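Local coordinates for protein probable 2-oxoacid ferredoxin oxidoreductase, alpha chain (Thermoplasma acidophilum, PDB 3JU3) that probably oxidises 2-oxoacids such as 2-oxoglutarate to acyl-CoA and CO2 with ferredoxin as electron acceptor, this chain being the alpha-subunit piece that holds core domain II, at residues A[19-25]-A[46-50]; A[35-40]-A[113-117]. One frame throughout, in Å; residues are numbered along the deposited sequence. Where two conformers were deposited one is given.

Contact 1: A[19-25]-A[46-50]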
ATOM      1  N   VAL A  19     -15.160   7.494  11.056  1.00 17.92           N
ATOM      2  CA  VAL A  19     -14.956   6.052  11.255  1.00 17.78           C
ATOM      3  C   VAL A  19     -13.686   5.697  10.510  1.00 18.56           C
ATOM      4  O   VAL A  19     -13.533   6.069   9.331  1.00 18.70           O
ATOM      5  CB  VAL A  19     -16.095   5.223  10.676  1.00 18.61           C
ATOM      6  CG1 VAL A  19     -15.903   3.707  11.022  1.00 16.40           C
ATOM      7  CG2 VAL A  19     -17.418   5.695  11.194  1.00 17.00           C
ATOM      8  N   THR A  20     -12.770   4.994  11.177  1.00 18.14           N
ATOM      9  CA  THR A  20     -11.631   4.455  10.494  1.00 18.39           C
ATOM     10  C   THR A  20     -11.058   3.254  11.258  1.00 18.87           C
ATOM     11  O   THR A  20     -11.610   2.832  12.294  1.00 18.26           O
ATOM     12  CB  THR A  20     -10.551   5.550  10.194  1.00 19.15           C
ATOM     13  OG1 THR A  20      -9.777   5.162   9.032  1.00 20.39           O
ATOM     14  CG2 THR A  20      -9.606   5.749  11.399  1.00 18.95           C
ATOM     15  N   TRP A  21      -9.976   2.712  10.721  1.00 17.58           N
ATOM     16  CA  TRP A  21      -9.285   1.569  11.278  1.00 18.28           C
ATOM     17  C   TRP A  21      -7.848   1.784  10.806  1.00 18.73           C
ATOM     18  O   TRP A  21      -7.577   2.588   9.915  1.00 18.59           O
ATOM     19  CB  TRP A  21      -9.861   0.250  10.721  1.00 17.53           C
ATOM     20  CG  TRP A  21      -9.677   0.132   9.216  1.00 19.06           C
ATOM     21  CD1 TRP A  21     -10.420   0.747   8.233  1.00 20.30           C
ATOM     22  CD2 TRP A  21      -8.633  -0.562   8.543  1.00 15.86           C
ATOM     23  NE1 TRP A  21      -9.913   0.435   6.997  1.00 17.87           N
ATOM     24  CE2 TRP A  21      -8.820  -0.371   7.164  1.00 17.25           C
ATOM     25  CE3 TRP A  21      -7.567  -1.364   8.978  1.00 18.91           C
ATOM     26  CZ2 TRP A  21      -7.987  -0.951   6.210  1.00 15.10           C
ATOM     27  CZ3 TRP A  21      -6.740  -1.937   8.030  1.00 18.81           C
ATOM     28  CH2 TRP A  21      -6.941  -1.704   6.656  1.00 15.78           C
ATOM     29  N   GLY A  22      -6.926   1.045  11.382  1.00 19.22           N
ATOM     30  CA  GLY A  22      -5.572   1.042  10.853  1.00 19.70           C
ATOM     31  C   GLY A  22      -4.878   2.373  10.903  1.00 20.41           C
ATOM     32  O   GLY A  22      -4.968   3.091  11.893  1.00 20.52           O
ATOM     33  N   SER A  23      -4.200   2.718   9.803  1.00 21.22           N
ATOM     34  CA  SER A  23      -3.175   3.747   9.858  1.00 21.59           C
ATOM     35  C   SER A  23      -3.697   5.205   9.936  1.00 21.79           C
ATOM     36  O   SER A  23      -2.954   6.098  10.358  1.00 20.76           O
ATOM     37  CB  SER A  23      -2.222   3.586   8.668  1.00 22.17           C
ATOM     38  OG  SER A  23      -2.893   4.016   7.486  1.00 23.47           O
ATOM     39  N   GLN A  24      -4.955   5.447   9.554  1.00 20.69           N
ATOM     40  CA  GLN A  24      -5.470   6.832   9.484  1.00 20.89           C
ATOM     41  C   GLN A  24      -5.965   7.332  10.845  1.00 20.82           C
ATOM     42  O   GLN A  24      -6.417   8.495  10.986  1.00 20.12           O
ATOM     43  CB  GLN A  24      -6.572   6.945   8.425  1.00 21.46           C
ATOM     44  CG  GLN A  24      -6.053   6.775   7.011  1.00 22.83           C
ATOM     45  CD  GLN A  24      -4.870   7.722   6.731  1.00 26.12           C
ATOM     46  OE1 GLN A  24      -3.752   7.272   6.546  1.00 30.02           O
ATOM     47  NE2 GLN A  24      -5.122   9.023   6.745  1.00 23.29           N
ATOM     48  N   LYS A  25      -5.805   6.492  11.874  1.00 21.43           N
ATOM     49  CA  LYS A  25      -6.269   6.879  13.207  1.00 22.12           C
ATOM     50  C   LYS A  25      -5.656   8.207  13.584  1.00 22.65           C
ATOM     51  O   LYS A  25      -6.375   9.127  13.983  1.00 24.60           O
ATOM     52  CB  LYS A  25      -5.975   5.843  14.303  1.00 20.59           C
ATOM     53  CG  LYS A  25      -6.456   6.324  15.641  1.00 23.27           C
ATOM     54  CD  LYS A  25      -6.337   5.319  16.780  1.00 27.59           C
ATOM     55  CE  LYS A  25      -5.079   5.562  17.598  1.00 27.88           C
ATOM     56  NZ  LYS A  25      -5.048   4.748  18.853  1.00 28.71           N
ATOM     57  N   TYR A  46     -13.397   3.952  16.126  1.00 12.38           N
ATOM     58  CA  TYR A  46     -12.185   3.299  15.664  1.00 12.66           C
ATOM     59  C   TYR A  46     -12.397   1.793  15.764  1.00 12.56           C
ATOM     60  O   TYR A  46     -12.645   1.266  16.849  1.00 11.11           O
ATOM     61  CB  TYR A  46     -11.029   3.730  16.559  1.00 12.01           C
ATOM     62  CG  TYR A  46      -9.718   3.114  16.220  1.00 16.18           C
ATOM     63  CD1 TYR A  46      -9.096   3.353  15.006  1.00 16.40           C
ATOM     64  CD2 TYR A  46      -9.091   2.289  17.128  1.00 18.02           C
ATOM     65  CE1 TYR A  46      -7.892   2.769  14.723  1.00 18.61           C
ATOM     66  CE2 TYR A  46      -7.934   1.704  16.854  1.00 18.27           C
ATOM     67  CZ  TYR A  46      -7.329   1.943  15.667  1.00 20.22           C
ATOM     68  OH  TYR A  46      -6.121   1.344  15.477  1.00 23.58           O
ATOM     69  N   LEU A  47     -12.290   1.116  14.623  1.00 13.67           N
ATOM     70  CA  LEU A  47     -12.410  -0.335  14.591  1.00 13.94           C
ATOM     71  C   LEU A  47     -11.021  -0.946  14.757  1.00 14.27           C
ATOM     72  O   LEU A  47     -10.090  -0.630  14.006  1.00 11.63           O
ATOM     73  CB  LEU A  47     -13.054  -0.790  13.287  1.00 14.23           C
ATOM     74  CG  LEU A  47     -14.376  -0.047  13.007  1.00 16.57           C
ATOM     75  CD1 LEU A  47     -15.017  -0.425  11.656  1.00 17.94           C
ATOM     76  CD2 LEU A  47     -15.403  -0.192  14.174  1.00 13.93           C
ATOM     77  N   LYS A  48     -10.889  -1.787  15.766  1.00 14.62           N
ATOM     78  CA  LYS A  48      -9.626  -2.434  16.062  1.00 18.20           C
ATOM     79  C   LYS A  48      -9.480  -3.723  15.223  1.00 19.32           C
ATOM     80  O   LYS A  48     -10.414  -4.514  15.091  1.00 20.62           O
ATOM     81  CB  LYS A  48      -9.596  -2.791  17.550  1.00 17.67           C
ATOM     82  CG  LYS A  48      -9.689  -1.578  18.420  1.00 19.33           C
ATOM     83  CD  LYS A  48      -9.487  -2.001  19.844  1.00 21.35           C
ATOM     84  CE  LYS A  48      -9.545  -0.849  20.760  1.00 18.67           C
ATOM     85  NZ  LYS A  48      -9.512  -1.436  22.114  1.00 21.41           N
HETATM   86  N   MSE A  49      -8.294  -3.940  14.698  1.00 21.35           N
HETATM   87  CA  MSE A  49      -8.047  -5.073  13.808  1.00 23.09           C
HETATM   88  C   MSE A  49      -7.945  -6.413  14.542  1.00 25.14           C
HETATM   89  O   MSE A  49      -8.739  -7.316  14.293  1.00 26.60           O
HETATM   90  CB  MSE A  49      -6.797  -4.835  12.979  1.00 23.19           C
HETATM   91  CG  MSE A  49      -7.039  -3.920  11.791  1.00 22.84           C
HETATM   92 SE   MSE A  49      -5.309  -3.452  11.046  0.75 29.50          SE
HETATM   93  CE  MSE A  49      -4.450  -3.248  12.831  1.00 26.15           C
ATOM     94  N   PHE A  50      -6.994  -6.594  15.425  1.00 24.92           N
ATOM     95  CA  PHE A  50      -6.762  -7.983  15.895  1.00 25.42           C
ATOM     96  C   PHE A  50      -7.123  -8.147  17.367  1.00 25.75           C
ATOM     97  O   PHE A  50      -6.650  -9.036  18.043  1.00 25.68           O
ATOM     98  CB  PHE A  50      -5.311  -8.385  15.627  1.00 24.57           C
ATOM     99  CG  PHE A  50      -4.933  -8.301  14.168  1.00 23.48           C
ATOM    100  CD1 PHE A  50      -5.376  -9.289  13.279  1.00 23.91           C
ATOM    101  CD2 PHE A  50      -4.197  -7.235  13.686  1.00 24.85           C
ATOM    102  CE1 PHE A  50      -5.064  -9.222  11.926  1.00 25.58           C
ATOM    103  CE2 PHE A  50      -3.861  -7.144  12.333  1.00 22.17           C
ATOM    104  CZ  PHE A  50      -4.288  -8.143  11.450  1.00 22.83           C
TER
HETATM  105  O   HOH W   1      -7.613  -0.777  13.555  1.00 16.84           O
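Lys-25, first residue of helix 25-37, lies over Tyr-46 near the carboxyl end of strand 42-47; the helix connects this strand to the parallel strand 16-21 in a beta-alpha-beta unit. Thr-20 pairs with Tyr-46 in parallel register, their CA atoms 5.3 Å apart, and Leu-47 N donates to Thr-20 O over 3.0 Å in a nearly straight bond (169° at the hydrogen). On the side of the sheet that helix 25-37 covers, the Lys-25 chain is the bump: it crosses the Tyr-46 ring at about a right angle and sets CD over the ring centre, 3.6 Å from the centroid and 12° off the normal, a CH-pi contact. Both chains leave with CG anti to the backbone N (chi1 179° in each), and a bend at chi3 of Lys-25 carries NZ off, so any cation-pi attraction is long and weak. With an alanine in place of Tyr-46, the aliphatic part of Lys-25 would probably lose the flat surface it lies on and become freer to turn. On the other side of the sheet Trp-21 and Leu-47 abut, CB to CB at 4.2 Å; Trp-21 NE1 bonds Ala-77 O, and Phe-50 of a second subunit meets the indole edge-to-face. Val-19 continues the sheet into that subunit. Past the strand ends Gly-22 N donates to a water at 2.9 Å, whose link to Leu-47 O is doubtfully short. Met-49, present as selenomethionine, bulges with CG and SE against the CE3-CZ3 edge of the indole, a Met-aromatic contact with the selenium in the ring plane, 3.7 Å from Trp-21 CZ3.

Contact 2: A[35-40]-A[113-117]; sequences LKEEGI and KEILN
Glu-38 and Lys-113 join the carboxyl end of helix 25-37 to the last turns of helix 105-117. The first helix stops in a Schellman motif, with Gly-39 at C-prime in a positive-phi conformation: Ile-40 N bonds Leu-35 O and Gly-39 N bonds Lys-36 O. Leu-35 O also takes Glu-38 N, the two donors arriving from opposite faces of its carbonyl plane.

The charged interaction is a salt bridge at the protein surface. Glu-38 and Lys-113 come from opposite directions, and NZ of Lys-113 meets OE2 of Glu-38 at 2.8 Å on its syn side, 19° out of the carboxylate plane; a weak second bond goes to OE1. The bend at chi3 of Lys-113 (-86°) holds NZ back from the carboxylate, where an extended chain would run into it.

Apolar contacts lie alongside. Leu-35 CD2 slides past Lys-113 CG at 4.1 Å. Behind, Leu-35 and Ile-40 pack on Ile-16 of strand 16-21, while Leu-116 also touches Leu-67 of a second subunit. Ile-40 and Leu-116 reach toward each other tip to tip, CD1 of Ile-40 3.7 Å from CD2 of Leu-116.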
ATOM      1  N   LEU A  35     -10.632  20.944  14.401  1.00 22.51           N
ATOM      2  CA  LEU A  35     -12.063  21.293  14.357  1.00 21.36           C
ATOM      3  C   LEU A  35     -12.551  22.058  15.611  1.00 21.39           C
ATOM      4  O   LEU A  35     -13.335  23.000  15.507  1.00 20.26           O
ATOM      5  CB  LEU A  35     -12.915  20.030  14.074  1.00 19.80           C
ATOM      6  CG  LEU A  35     -12.899  19.518  12.625  1.00 19.19           C
ATOM      7  CD1 LEU A  35     -13.499  18.096  12.601  1.00 15.65           C
ATOM      8  CD2 LEU A  35     -13.658  20.459  11.660  1.00 18.44           C
ATOM      9  N   LYS A  36     -12.085  21.643  16.790  1.00 22.11           N
ATOM     10  CA  LYS A  36     -12.434  22.300  18.047  1.00 23.03           C
ATOM     11  C   LYS A  36     -12.145  23.801  17.964  1.00 23.47           C
ATOM     12  O   LYS A  36     -12.902  24.623  18.498  1.00 21.97           O
ATOM     13  CB  LYS A  36     -11.614  21.681  19.194  1.00 23.80           C
ATOM     14  CG  LYS A  36     -12.202  20.436  19.754  1.00 24.09           C
ATOM     15  CD  LYS A  36     -11.243  19.768  20.709  1.00 28.82           C
ATOM     16  CE  LYS A  36     -11.631  18.298  20.912  1.00 31.30           C
ATOM     17  NZ  LYS A  36     -10.745  17.662  21.938  1.00 34.55           N
ATOM     18  N   GLU A  37     -11.056  24.141  17.269  1.00 24.02           N
ATOM     19  CA  GLU A  37     -10.609  25.528  17.131  1.00 24.83           C
ATOM     20  C   GLU A  37     -11.644  26.383  16.423  1.00 24.39           C
ATOM     21  O   GLU A  37     -11.703  27.572  16.657  1.00 24.27           O
ATOM     22  CB  GLU A  37      -9.253  25.610  16.418  1.00 25.07           C
ATOM     23  CG  GLU A  37      -8.116  25.144  17.314  1.00 28.12           C
ATOM     24  CD  GLU A  37      -6.721  25.223  16.683  1.00 33.00           C
ATOM     25  OE1 GLU A  37      -6.490  25.996  15.715  1.00 34.90           O
ATOM     26  OE2 GLU A  37      -5.830  24.529  17.205  1.00 33.48           O
ATOM     27  N   GLU A  38     -12.435  25.760  15.556  1.00 23.61           N
ATOM     28  CA  GLU A  38     -13.494  26.430  14.828  1.00 23.68           C
ATOM     29  C   GLU A  38     -14.847  26.178  15.460  1.00 22.08           C
ATOM     30  O   GLU A  38     -15.883  26.499  14.849  1.00 21.55           O
ATOM     31  CB  GLU A  38     -13.568  25.912  13.389  1.00 24.81           C
ATOM     32  CG  GLU A  38     -12.546  26.450  12.489  1.00 27.93           C
ATOM     33  CD  GLU A  38     -12.700  25.873  11.121  1.00 31.36           C
ATOM     34  OE1 GLU A  38     -13.507  26.423  10.331  1.00 34.09           O
ATOM     35  OE2 GLU A  38     -12.024  24.868  10.843  1.00 31.51           O
ATOM     36  N   GLY A  39     -14.842  25.607  16.666  1.00 20.12           N
ATOM     37  CA  GLY A  39     -16.097  25.293  17.370  1.00 18.50           C
ATOM     38  C   GLY A  39     -16.892  24.137  16.797  1.00 17.24           C
ATOM     39  O   GLY A  39     -18.117  24.022  17.058  1.00 15.84           O
ATOM     40  N   ILE A  40     -16.198  23.236  16.088  1.00 15.60           N
ATOM     41  CA  ILE A  40     -16.855  22.042  15.554  1.00 15.92           C
ATOM     42  C   ILE A  40     -16.438  20.810  16.339  1.00 16.16           C
ATOM     43  O   ILE A  40     -15.253  20.571  16.509  1.00 15.85           O
ATOM     44  CB  ILE A  40     -16.528  21.832  14.094  1.00 16.24           C
ATOM     45  CG1 ILE A  40     -17.113  22.977  13.273  1.00 16.42           C
ATOM     46  CG2 ILE A  40     -17.074  20.494  13.618  1.00 14.17           C
ATOM     47  CD1 ILE A  40     -16.566  23.034  11.857  1.00 17.24           C
ATOM     48  N   LYS A 113     -15.378  19.596   6.473  1.00 14.23           N
ATOM     49  CA  LYS A 113     -16.226  20.797   6.537  1.00 14.80           C
ATOM     50  C   LYS A 113     -17.198  20.865   5.353  1.00 15.24           C
ATOM     51  O   LYS A 113     -18.390  21.150   5.550  1.00 15.32           O
ATOM     52  CB  LYS A 113     -15.373  22.051   6.684  1.00 13.98           C
ATOM     53  CG  LYS A 113     -14.744  22.125   8.052  1.00 14.53           C
ATOM     54  CD  LYS A 113     -14.117  23.476   8.335  1.00 16.62           C
ATOM     55  CE  LYS A 113     -12.710  23.531   7.799  1.00 17.95           C
ATOM     56  NZ  LYS A 113     -12.054  24.859   8.001  1.00 19.06           N
ATOM     57  N   GLU A 114     -16.696  20.584   4.150  0.50 15.02           N
ATOM     58  CA  GLU A 114     -17.542  20.466   2.972  0.50 15.47           C
ATOM     59  C   GLU A 114     -18.710  19.513   3.220  0.50 16.11           C
ATOM     60  O   GLU A 114     -19.840  19.812   2.843  0.50 15.40           O
ATOM     61  CB  GLU A 114     -16.742  19.997   1.754  0.50 15.50           C
ATOM     62  CG  GLU A 114     -17.532  20.031   0.449  0.50 14.78           C
ATOM     63  CD  GLU A 114     -16.754  19.472  -0.735  0.50 14.22           C
ATOM     64  OE1 GLU A 114     -16.151  18.385  -0.592  0.50 12.20           O
ATOM     65  OE2 GLU A 114     -16.754  20.123  -1.813  0.50 13.46           O
ATOM     66  N   ILE A 115     -18.435  18.381   3.873  1.00 16.54           N
ATOM     67  CA  ILE A 115     -19.437  17.357   4.075  1.00 19.24           C
ATOM     68  C   ILE A 115     -20.457  17.840   5.121  1.00 22.20           C
ATOM     69  O   ILE A 115     -21.675  17.637   4.987  1.00 21.57           O
ATOM     70  CB  ILE A 115     -18.767  15.983   4.530  1.00 19.03           C
ATOM     71  CG1 ILE A 115     -18.127  15.274   3.312  1.00 20.28           C
ATOM     72  CG2 ILE A 115     -19.780  15.086   5.215  1.00 18.54           C
ATOM     73  CD1 ILE A 115     -17.131  14.132   3.642  1.00 15.73           C
ATOM     74  N   LEU A 116     -19.924  18.470   6.159  1.00 25.28           N
ATOM     75  CA  LEU A 116     -20.700  19.128   7.199  1.00 29.37           C
ATOM     76  C   LEU A 116     -21.692  20.151   6.614  1.00 32.79           C
ATOM     77  O   LEU A 116     -22.876  20.166   6.974  1.00 32.17           O
ATOM     78  CB  LEU A 116     -19.741  19.802   8.184  1.00 28.28           C
ATOM     79  CG  LEU A 116     -20.329  20.512   9.397  1.00 26.76           C
ATOM     80  CD1 LEU A 116     -21.194  19.576  10.241  1.00 25.17           C
ATOM     81  CD2 LEU A 116     -19.192  21.078  10.205  1.00 25.90           C
ATOM     82  N   ASN A 117     -21.207  20.986   5.709  0.50 35.22           N
ATOM     83  CA  ASN A 117     -22.027  22.021   5.098  0.50 37.59           C
ATOM     84  C   ASN A 117     -22.911  21.561   3.921  0.50 39.77           C
ATOM     85  O   ASN A 117     -23.758  22.332   3.434  0.50 40.00           O
ATOM     86  CB  ASN A 117     -21.128  23.192   4.716  0.50 37.77           C
ATOM     87  CG  ASN A 117     -20.698  23.999   5.923  0.50 36.67           C
ATOM     88  OD1 ASN A 117     -21.480  24.781   6.450  0.50 38.39           O
ATOM     89  ND2 ASN A 117     -19.461  23.819   6.360  0.50 32.65           N
TER

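Both contacts draw on one beta-alpha-beta unit, strand 16-21, helix 25-37 and strand 42-47. Contact 1 joins the two strands, whereas contact 2 uses the far end of the connecting helix, at the surface; the centre of contact 1 lies about 3 Å, and that of contact 2 about 19 Å, from the centre of the chain. Their own centres are 22 Å apart and their nearest atoms about 10 Å, so they do not touch. Along the chain the segments alternate: 19-25, 35-40, 46-50, 113-117. Helix 25-37 therefore starts in contact 1 and ends in contact 2, where the C-terminal helix 105-117 is tied to it. At contact 1 the second subunit meets strand 16-21 and its flank, at contact 2 helix 105-117.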